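Local coordinates for mobilization protein A (Pseudomonas aeruginosa, PDB 2NS6), which nicks one strand of plasmid DNA at the origin of transfer, as the metal-dependent relaxase of the relaxosome that prepares the plasmid for conjugation, at residues A1-T6 against E170-H175; A91-Q96 against L180-H185; R127-I132 against A137-R142. One frame throughout, in Å; residues are numbered along the deposited sequence.

Contact 1: A1-T6 against E170-H175; sequences AIYHLT and EAWADH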
loop_
_atom_site.group_PDB
_atom_site.type_symbol
_atom_site.label_atom_id
_atom_site.label_comp_id
_atom_site.label_asym_id
_atom_site.label_seq_id
_atom_site.Cartn_x
_atom_site.Cartn_y
_atom_site.Cartn_z
ATOM N N ALA A 1 3.572 24.023 1.119
ATOM C CA ALA A 1 2.160 23.923 0.648
ATOM C C ALA A 1 1.486 22.707 1.275
ATOM O O ALA A 1 2.122 21.945 2.006
ATOM C CB ALA A 1 2.125 23.818 -0.873
ATOM N N ILE A 2 0.198 22.534 0.997
ATOM C CA ILE A 2 -0.549 21.401 1.531
ATOM C C ILE A 2 -0.710 20.307 0.473
ATOM O O ILE A 2 -1.102 20.581 -0.661
ATOM C CB ILE A 2 -1.961 21.844 2.031
ATOM C CG1 ILE A 2 -1.826 22.648 3.328
ATOM C CG2 ILE A 2 -2.864 20.632 2.233
ATOM C CD1 ILE A 2 -1.171 21.887 4.474
ATOM N N TYR A 3 -0.381 19.074 0.845
ATOM C CA TYR A 3 -0.514 17.948 -0.066
ATOM C C TYR A 3 -1.514 17.007 0.578
ATOM O O TYR A 3 -1.152 16.129 1.357
ATOM C CB TYR A 3 0.842 17.270 -0.286
ATOM C CG TYR A 3 1.866 18.236 -0.844
ATOM C CD1 TYR A 3 2.836 18.811 -0.015
ATOM C CD2 TYR A 3 1.797 18.661 -2.177
ATOM C CE1 TYR A 3 3.703 19.788 -0.495
ATOM C CE2 TYR A 3 2.659 19.640 -2.665
ATOM C CZ TYR A 3 3.607 20.200 -1.816
ATOM O OH TYR A 3 4.442 21.196 -2.277
ATOM N N HIS A 4 -2.780 17.222 0.240
ATOM C CA HIS A 4 -3.886 16.459 0.788
ATOM C C HIS A 4 -3.718 14.943 0.708
ATOM O O HIS A 4 -3.155 14.415 -0.248
ATOM C CB HIS A 4 -5.186 16.887 0.104
ATOM C CG HIS A 4 -6.419 16.434 0.817
ATOM N ND1 HIS A 4 -6.534 16.464 2.193
ATOM C CD2 HIS A 4 -7.597 15.960 0.351
ATOM C CE1 HIS A 4 -7.731 16.025 2.541
ATOM N NE2 HIS A 4 -8.397 15.712 1.443
ATOM N N LEU A 5 -4.216 14.260 1.732
ATOM C CA LEU A 5 -4.148 12.807 1.818
ATOM C C LEU A 5 -5.476 12.276 2.339
ATOM O O LEU A 5 -6.036 12.824 3.289
ATOM C CB LEU A 5 -3.012 12.398 2.754
ATOM C CG LEU A 5 -2.801 10.911 3.062
ATOM C CD1 LEU A 5 -1.341 10.668 3.428
ATOM C CD2 LEU A 5 -3.716 10.473 4.202
ATOM N N THR A 6 -5.986 11.220 1.713
ATOM C CA THR A 6 -7.248 10.615 2.138
ATOM C C THR A 6 -7.012 9.125 2.316
ATOM O O THR A 6 -5.937 8.624 1.998
ATOM C CB THR A 6 -8.363 10.809 1.089
ATOM O OG1 THR A 6 -7.954 10.217 -0.146
ATOM C CG2 THR A 6 -8.640 12.297 0.854
ATOM N N GLU A 170 -0.110 14.370 9.205
ATOM C CA GLU A 170 0.999 15.121 9.782
ATOM C C GLU A 170 2.310 14.452 9.390
ATOM O O GLU A 170 3.320 15.119 9.162
ATOM C CB GLU A 170 0.893 15.162 11.305
ATOM C CG GLU A 170 1.992 15.991 11.955
ATOM C CD GLU A 170 1.956 15.938 13.468
ATOM O OE1 GLU A 170 2.753 16.662 14.103
ATOM O OE2 GLU A 170 1.136 15.172 14.023
ATOM N N ALA A 171 2.289 13.125 9.319
ATOM C CA ALA A 171 3.476 12.368 8.944
ATOM C C ALA A 171 3.807 12.642 7.479
ATOM O O ALA A 171 4.963 12.891 7.132
ATOM C CB ALA A 171 3.243 10.881 9.173
ATOM N N TRP A 172 2.793 12.611 6.621
ATOM C CA TRP A 172 3.004 12.870 5.200
ATOM C C TRP A 172 3.583 14.270 5.015
ATOM O O TRP A 172 4.532 14.460 4.248
ATOM C CB TRP A 172 1.686 12.742 4.425
ATOM C CG TRP A 172 1.776 13.165 2.972
ATOM C CD1 TRP A 172 0.961 14.051 2.335
ATOM C CD2 TRP A 172 2.744 12.742 1.996
ATOM N NE1 TRP A 172 1.360 14.217 1.029
ATOM C CE2 TRP A 172 2.452 13.427 0.793
ATOM C CE3 TRP A 172 3.829 11.858 2.024
ATOM C CZ2 TRP A 172 3.205 13.255 -0.378
ATOM C CZ3 TRP A 172 4.583 11.685 0.857
ATOM C CH2 TRP A 172 4.264 12.384 -0.328
ATOM N N ALA A 173 3.017 15.241 5.731
ATOM C CA ALA A 173 3.475 16.630 5.652
ATOM C C ALA A 173 4.962 16.737 5.990
ATOM O O ALA A 173 5.738 17.326 5.242
ATOM C CB ALA A 173 2.660 17.499 6.605
ATOM N N ASP A 174 5.337 16.166 7.131
ATOM C CA ASP A 174 6.717 16.159 7.609
ATOM C C ASP A 174 7.635 15.532 6.557
ATOM O O ASP A 174 8.779 15.956 6.382
ATOM C CB ASP A 174 6.778 15.378 8.934
ATOM C CG ASP A 174 8.204 15.151 9.444
ATOM O OD1 ASP A 174 8.944 16.137 9.658
ATOM O OD2 ASP A 174 8.574 13.970 9.646
ATOM N N HIS A 175 7.120 14.532 5.845
ATOM C CA HIS A 175 7.891 13.849 4.811
ATOM C C HIS A 175 8.025 14.704 3.555
ATOM O O HIS A 175 9.135 14.935 3.075
ATOM C CB HIS A 175 7.235 12.500 4.479
ATOM C CG HIS A 175 7.614 11.402 5.424
ATOM N ND1 HIS A 175 8.647 10.526 5.168
ATOM C CD2 HIS A 175 7.146 11.085 6.656
ATOM C CE1 HIS A 175 8.801 9.715 6.201
ATOM N NE2 HIS A 175 7.903 10.034 7.116
#
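Tyr3 and Leu5, alternate residues of the N-terminal segment, both meet Trp172 of helix 164-181, an example of one large aromatic residue serving two neighbours on an extended chain. Tyr3 comes first and touches with its base: CB lies 3.4 Å from Trp172 NE1, while the phenol ring is carried off along the helix. Its chi1 of -58° sets CG opposite the carbonyl carbon, and the side chain then lies along Ala176 and Leu180, about one and two turns further on. The carbonyl of Tyr3 stays behind at the indole edge, near the plane of the ring, with Tyr3 O 3.1 Å from Trp172 CD1 and 3.2 Å from Trp172 NE1. His4 points away from 170-175, though its side chain touches Arg169 just before it on the same helix, and its backbone pairs with Ala77 on the neighbouring strand 71-77. Leu5 points back in. One methyl does the touching, Leu5 CD1 resting 3.8 Å from Trp172 CB, close to where the side chain leaves the helix. Phe94 and Phe76 meet the same indole, which thus joins a small aromatic cluster; Leu5 O accepts a hydrogen bond from Arg169. The whole is helix-on-sheet packing, in which helix 164-181 lies against an outermost strand of the five-stranded antiparallel sheet of this MobA/MobL relaxase domain, the side chain of Trp172 about 10 Å from a bound manganese ion.

Contact 2: A91-Q96 against L180-H185; sequences ASEFAQ and LERAGH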
loop_
_atom_site.group_PDB
_atom_site.type_symbol
_atom_site.label_atom_id
_atom_site.label_comp_id
_atom_site.label_asym_id
_atom_site.label_seq_id
_atom_site.Cartn_x
_atom_site.Cartn_y
_atom_site.Cartn_z
ATOM N N ALA A 91 7.790 8.812 -2.026
ATOM C CA ALA A 91 6.667 7.878 -1.936
ATOM C C ALA A 91 7.085 6.575 -1.257
ATOM O O ALA A 91 6.389 6.081 -0.362
ATOM C CB ALA A 91 6.111 7.579 -3.336
ATOM N N SER A 92 8.223 6.030 -1.686
ATOM C CA SER A 92 8.747 4.791 -1.113
ATOM C C SER A 92 8.992 5.027 0.365
ATOM O O SER A 92 8.607 4.223 1.219
ATOM C CB SER A 92 10.077 4.407 -1.762
ATOM O OG SER A 92 9.964 4.335 -3.169
ATOM N N GLU A 93 9.646 6.145 0.651
ATOM C CA GLU A 93 9.964 6.517 2.018
ATOM C C GLU A 93 8.709 6.560 2.879
ATOM O O GLU A 93 8.688 6.008 3.981
ATOM C CB GLU A 93 10.659 7.881 2.038
ATOM C CG GLU A 93 11.193 8.301 3.400
ATOM C CD GLU A 93 11.553 9.780 3.445
ATOM O OE1 GLU A 93 10.638 10.613 3.267
ATOM O OE2 GLU A 93 12.735 10.105 3.656
ATOM N N PHE A 94 7.654 7.202 2.383
ATOM C CA PHE A 94 6.434 7.294 3.171
ATOM C C PHE A 94 5.743 5.922 3.306
ATOM O O PHE A 94 5.159 5.622 4.344
ATOM C CB PHE A 94 5.488 8.345 2.568
ATOM C CG PHE A 94 4.275 8.645 3.418
ATOM C CD1 PHE A 94 4.403 9.133 4.722
ATOM C CD2 PHE A 94 3.001 8.436 2.910
ATOM C CE1 PHE A 94 3.269 9.410 5.495
ATOM C CE2 PHE A 94 1.866 8.710 3.675
ATOM C CZ PHE A 94 2.001 9.195 4.969
ATOM N N ALA A 95 5.823 5.082 2.275
ATOM C CA ALA A 95 5.214 3.756 2.355
ATOM C C ALA A 95 5.862 2.961 3.493
ATOM O O ALA A 95 5.182 2.279 4.268
ATOM C CB ALA A 95 5.382 3.015 1.036
ATOM N N GLN A 96 7.184 3.043 3.579
ATOM C CA GLN A 96 7.925 2.352 4.625
ATOM C C GLN A 96 7.483 2.883 5.978
ATOM O O GLN A 96 7.326 2.129 6.933
ATOM C CB GLN A 96 9.430 2.592 4.461
ATOM C CG GLN A 96 10.052 1.743 3.392
ATOM C CD GLN A 96 9.658 0.288 3.559
ATOM O OE1 GLN A 96 9.845 -0.304 4.635
ATOM N NE2 GLN A 96 9.091 -0.290 2.511
ATOM N N LEU A 180 11.250 18.478 0.272
ATOM C CA LEU A 180 11.276 19.744 -0.448
ATOM C C LEU A 180 12.501 20.580 -0.106
ATOM O O LEU A 180 13.209 21.036 -1.003
ATOM C CB LEU A 180 10.004 20.542 -0.153
ATOM C CG LEU A 180 8.778 20.112 -0.958
ATOM C CD1 LEU A 180 7.516 20.827 -0.459
ATOM C CD2 LEU A 180 9.033 20.426 -2.419
ATOM N N GLU A 181 12.765 20.769 1.182
ATOM C CA GLU A 181 13.908 21.583 1.565
ATOM C C GLU A 181 15.249 20.992 1.147
ATOM O O GLU A 181 16.111 21.717 0.648
ATOM C CB GLU A 181 13.906 21.884 3.068
ATOM C CG GLU A 181 14.138 20.709 3.977
ATOM C CD GLU A 181 14.522 21.146 5.390
ATOM O OE1 GLU A 181 15.570 21.822 5.540
ATOM O OE2 GLU A 181 13.783 20.815 6.347
ATOM N N ARG A 182 15.446 19.689 1.321
ATOM C CA ARG A 182 16.729 19.129 0.910
ATOM C C ARG A 182 16.819 19.026 -0.606
ATOM O O ARG A 182 17.828 18.582 -1.151
ATOM C CB ARG A 182 16.982 17.765 1.550
ATOM C CG ARG A 182 16.257 16.614 0.921
ATOM C CD ARG A 182 17.037 15.339 1.176
ATOM N NE ARG A 182 16.151 14.189 1.197
ATOM C CZ ARG A 182 15.253 13.971 2.151
ATOM N NH1 ARG A 182 15.137 14.826 3.157
ATOM N NH2 ARG A 182 14.464 12.907 2.092
ATOM N N ALA A 183 15.757 19.437 -1.288
ATOM C CA ALA A 183 15.751 19.426 -2.747
ATOM C C ALA A 183 16.003 20.857 -3.230
ATOM O O ALA A 183 15.998 21.128 -4.432
ATOM C CB ALA A 183 14.405 18.917 -3.276
ATOM N N GLY A 184 16.212 21.766 -2.280
ATOM C CA GLY A 184 16.475 23.158 -2.615
ATOM C C GLY A 184 15.267 24.055 -2.438
ATOM O O GLY A 184 15.380 25.202 -2.000
ATOM N N HIS A 185 14.102 23.518 -2.777
ATOM C CA HIS A 185 12.838 24.237 -2.685
ATOM C C HIS A 185 12.502 24.678 -1.266
ATOM O O HIS A 185 13.393 24.595 -0.392
ATOM C CB HIS A 185 11.727 23.349 -3.247
ATOM C CG HIS A 185 12.030 22.819 -4.612
ATOM N ND1 HIS A 185 12.074 23.629 -5.729
ATOM C CD2 HIS A 185 12.383 21.582 -5.034
ATOM C CE1 HIS A 185 12.444 22.914 -6.774
ATOM N NE2 HIS A 185 12.638 21.667 -6.380
ATOM O OXT HIS A 185 11.355 25.121 -1.046
#
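Glu93 of helix 84-99 and Arg182, just past the end of helix 164-181, reach for each other, and the pair illustrates how two long side chains can join backbones that remain well apart. Each approaches from the opposite direction. Glu93 projects from its helix with CG opposite the backbone N (chi1 -173°) and continues extended through chi2, which carries the carboxylate well out from the helix. Arg182 takes the less common first torsion: at 78°, CG sits between the backbone N and the carbonyl carbon, and from there the chain runs extended to NE. The two charged groups finally meet through one atom each, Glu93 OE2 standing 3.6 Å from Arg182 NH2, a long salt bridge. The carboxylate oxygen lies at the edge of the guanidinium, near its plane, yet the two planes are 67° apart, far from the coplanar fit of a two-pronged pair. The other oxygen, OE1, has stronger partners, a salt bridge to Arg178 and a hydrogen bond from His175 ND1. The chemistry therefore implies that Glu93 is probably fixed chiefly by Arg178 and His175, and that Arg182, largely solvent-exposed, probably adds a modest electrostatic attraction to a carboxylate already engaged.

Contact 3: R127-I132 against A137-R142; sequences RINDGI and AQWFKR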
loop_
_atom_site.group_PDB
_atom_site.type_symbol
_atom_site.label_atom_id
_atom_site.label_comp_id
_atom_site.label_asym_id
_atom_site.label_seq_id
_atom_site.Cartn_x
_atom_site.Cartn_y
_atom_site.Cartn_z
ATOM N N ARG A 127 -1.906 -7.277 7.471
ATOM C CA ARG A 127 -1.404 -8.571 7.918
ATOM C C ARG A 127 0.070 -8.378 8.214
ATOM O O ARG A 127 0.808 -7.826 7.403
ATOM C CB ARG A 127 -1.568 -9.628 6.819
ATOM C CG ARG A 127 -3.017 -9.967 6.499
ATOM C CD ARG A 127 -3.580 -10.959 7.518
ATOM N NE ARG A 127 -5.011 -11.190 7.346
ATOM C CZ ARG A 127 -5.676 -12.186 7.917
ATOM N NH1 ARG A 127 -5.033 -13.047 8.692
ATOM N NH2 ARG A 127 -6.980 -12.316 7.726
ATOM N N ILE A 128 0.493 -8.839 9.380
ATOM C CA ILE A 128 1.871 -8.701 9.813
ATOM C C ILE A 128 2.760 -9.802 9.256
ATOM O O ILE A 128 2.554 -10.987 9.544
ATOM C CB ILE A 128 1.937 -8.727 11.351
ATOM C CG1 ILE A 128 1.060 -7.605 11.908
ATOM C CG2 ILE A 128 3.378 -8.600 11.828
ATOM C CD1 ILE A 128 0.845 -7.658 13.407
ATOM N N ASN A 129 3.754 -9.426 8.460
ATOM C CA ASN A 129 4.646 -10.441 7.929
ATOM C C ASN A 129 5.717 -10.734 8.971
ATOM O O ASN A 129 6.651 -9.952 9.155
ATOM C CB ASN A 129 5.307 -9.983 6.633
ATOM C CG ASN A 129 6.050 -11.114 5.943
ATOM O OD1 ASN A 129 6.415 -12.103 6.577
ATOM N ND2 ASN A 129 6.284 -10.970 4.649
ATOM N N ASP A 130 5.566 -11.866 9.652
ATOM C CA ASP A 130 6.508 -12.281 10.685
ATOM C C ASP A 130 7.650 -13.132 10.134
ATOM O O ASP A 130 8.436 -13.682 10.899
ATOM C CB ASP A 130 5.780 -13.063 11.785
ATOM C CG ASP A 130 4.868 -14.143 11.227
ATOM O OD1 ASP A 130 5.066 -14.559 10.071
ATOM O OD2 ASP A 130 3.957 -14.582 11.950
ATOM N N GLY A 131 7.738 -13.241 8.812
ATOM C CA GLY A 131 8.803 -14.027 8.215
ATOM C C GLY A 131 8.555 -15.526 8.226
ATOM O O GLY A 131 9.411 -16.300 7.811
ATOM N N ILE A 132 7.386 -15.937 8.708
ATOM C CA ILE A 132 7.025 -17.353 8.752
ATOM C C ILE A 132 6.284 -17.732 7.479
ATOM O O ILE A 132 5.212 -17.185 7.187
ATOM C CB ILE A 132 6.117 -17.654 9.962
ATOM C CG1 ILE A 132 6.898 -17.452 11.257
ATOM C CG2 ILE A 132 5.577 -19.072 9.876
ATOM C CD1 ILE A 132 6.036 -17.470 12.489
ATOM N N ALA A 137 -3.366 -20.196 0.672
ATOM C CA ALA A 137 -4.631 -20.600 1.279
ATOM C C ALA A 137 -4.625 -20.537 2.814
ATOM O O ALA A 137 -5.683 -20.609 3.444
ATOM C CB ALA A 137 -4.992 -22.024 0.819
ATOM N N GLN A 138 -3.443 -20.401 3.414
ATOM C CA GLN A 138 -3.334 -20.349 4.876
ATOM C C GLN A 138 -2.964 -18.976 5.423
ATOM O O GLN A 138 -3.166 -18.693 6.604
ATOM C CB GLN A 138 -2.282 -21.351 5.361
ATOM C CG GLN A 138 -2.146 -21.429 6.878
ATOM C CD GLN A 138 -0.932 -22.230 7.312
ATOM O OE1 GLN A 138 -0.637 -23.282 6.748
ATOM N NE2 GLN A 138 -0.225 -21.738 8.325
ATOM N N TRP A 139 -2.416 -18.124 4.565
ATOM C CA TRP A 139 -1.981 -16.797 4.991
ATOM C C TRP A 139 -3.052 -15.928 5.645
ATOM O O TRP A 139 -2.785 -15.271 6.652
ATOM C CB TRP A 139 -1.351 -16.053 3.808
ATOM C CG TRP A 139 -0.816 -14.684 4.154
ATOM C CD1 TRP A 139 -1.497 -13.503 4.094
ATOM C CD2 TRP A 139 0.482 -14.372 4.676
ATOM N NE1 TRP A 139 -0.710 -12.480 4.548
ATOM C CE2 TRP A 139 0.511 -12.980 4.915
ATOM C CE3 TRP A 139 1.621 -15.133 4.972
ATOM C CZ2 TRP A 139 1.635 -12.327 5.438
ATOM C CZ3 TRP A 139 2.746 -14.483 5.495
ATOM C CH2 TRP A 139 2.741 -13.095 5.721
ATOM N N PHE A 140 -4.260 -15.931 5.087
ATOM C CA PHE A 140 -5.338 -15.098 5.604
ATOM C C PHE A 140 -6.247 -15.747 6.656
ATOM O O PHE A 140 -7.228 -15.144 7.107
ATOM C CB PHE A 140 -6.172 -14.568 4.430
ATOM C CG PHE A 140 -5.362 -13.804 3.404
ATOM C CD1 PHE A 140 -4.770 -14.460 2.327
ATOM C CD2 PHE A 140 -5.187 -12.427 3.527
ATOM C CE1 PHE A 140 -4.016 -13.747 1.383
ATOM C CE2 PHE A 140 -4.437 -11.706 2.592
ATOM C CZ PHE A 140 -3.850 -12.369 1.519
ATOM N N LYS A 141 -5.927 -16.974 7.051
ATOM C CA LYS A 141 -6.714 -17.655 8.067
ATOM C C LYS A 141 -6.491 -16.920 9.381
ATOM O O LYS A 141 -5.671 -15.994 9.457
ATOM C CB LYS A 141 -6.271 -19.118 8.192
ATOM C CG LYS A 141 -6.603 -19.973 6.968
ATOM C CD LYS A 141 -5.873 -21.315 6.992
ATOM C CE LYS A 141 -6.330 -22.216 5.850
ATOM N NZ LYS A 141 -5.190 -22.995 5.257
ATOM N N ARG A 142 -7.232 -17.323 10.409
ATOM C CA ARG A 142 -7.112 -16.713 11.723
ATOM C C ARG A 142 -5.728 -16.987 12.280
ATOM O O ARG A 142 -5.122 -18.012 11.981
ATOM C CB ARG A 142 -8.179 -17.277 12.663
ATOM C CG ARG A 142 -9.593 -17.009 12.177
ATOM C CD ARG A 142 -10.652 -17.629 13.076
ATOM N NE ARG A 142 -11.984 -17.499 12.485
ATOM C CZ ARG A 142 -12.585 -16.338 12.235
ATOM N NH1 ARG A 142 -11.980 -15.191 12.525
ATOM N NH2 ARG A 142 -13.791 -16.321 11.687
#
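Lys141 O accepts a hydrogen bond of 3.1 Å from Arg127 NH1, a moderately bent bond (147° at the hydrogen) that ties the loop after strand 117-124 to the chain leaving the short helix 136-139. The loop itself is built on two consecutive Asx turns, a compact case of side chains shaping a turn by accepting backbone N-H groups: Asn129 OD1 accepts from Gly131 N at 2.8 Å and Asp130 OD1 from Ile132 N at 3.0 Å. Arg127 is buried. Its chain bends sharply at chi2 (-81°) and wraps past Phe140, whose CA lies over one face of the guanidinium toward its rim; Phe140 O is 2.9 Å from Arg127 NH2. NH1 also gives a hydrogen bond to Ala153 O, so backbone carbonyls from two parts of the chain hold this group. Nearer the backbone, Arg127 CB packs 3.7 Å from Trp139 NE1, whose hydrogen bond goes to Tyr56 OH on helix 53-63. Trp139 and Arg127 run past each other in opposite senses. Beyond them the far corner of the indole reaches the turn, where the amide of Asn129 stands almost at right angles to the ring plane (80°). That amide is tethered from its ND2 to His45 O, and Asn129 CG lies at the indole edge, 3.9 Å from Trp139 CH2.

In the fold
Contacts 1 and 2 share helix 164-181 and lie on the same side of the chain's centre, yet they differ as interior differs from surface. Contact 1 is buried and largely apolar; contact 2 is a surface ion pair. The two touch directly, both through the bond between His175 and Glu93 and through Phe94, which packs on Leu5 and Trp172. Contact 3, its centre about 31 Å from the centres of the other two, occupies the opposite side and is nested in sequence inside the loops they close. Partly buried, it mixes both chemistries, aromatic packing and a buried charge held by carbonyls, and joins a loop to the exit of a short helix.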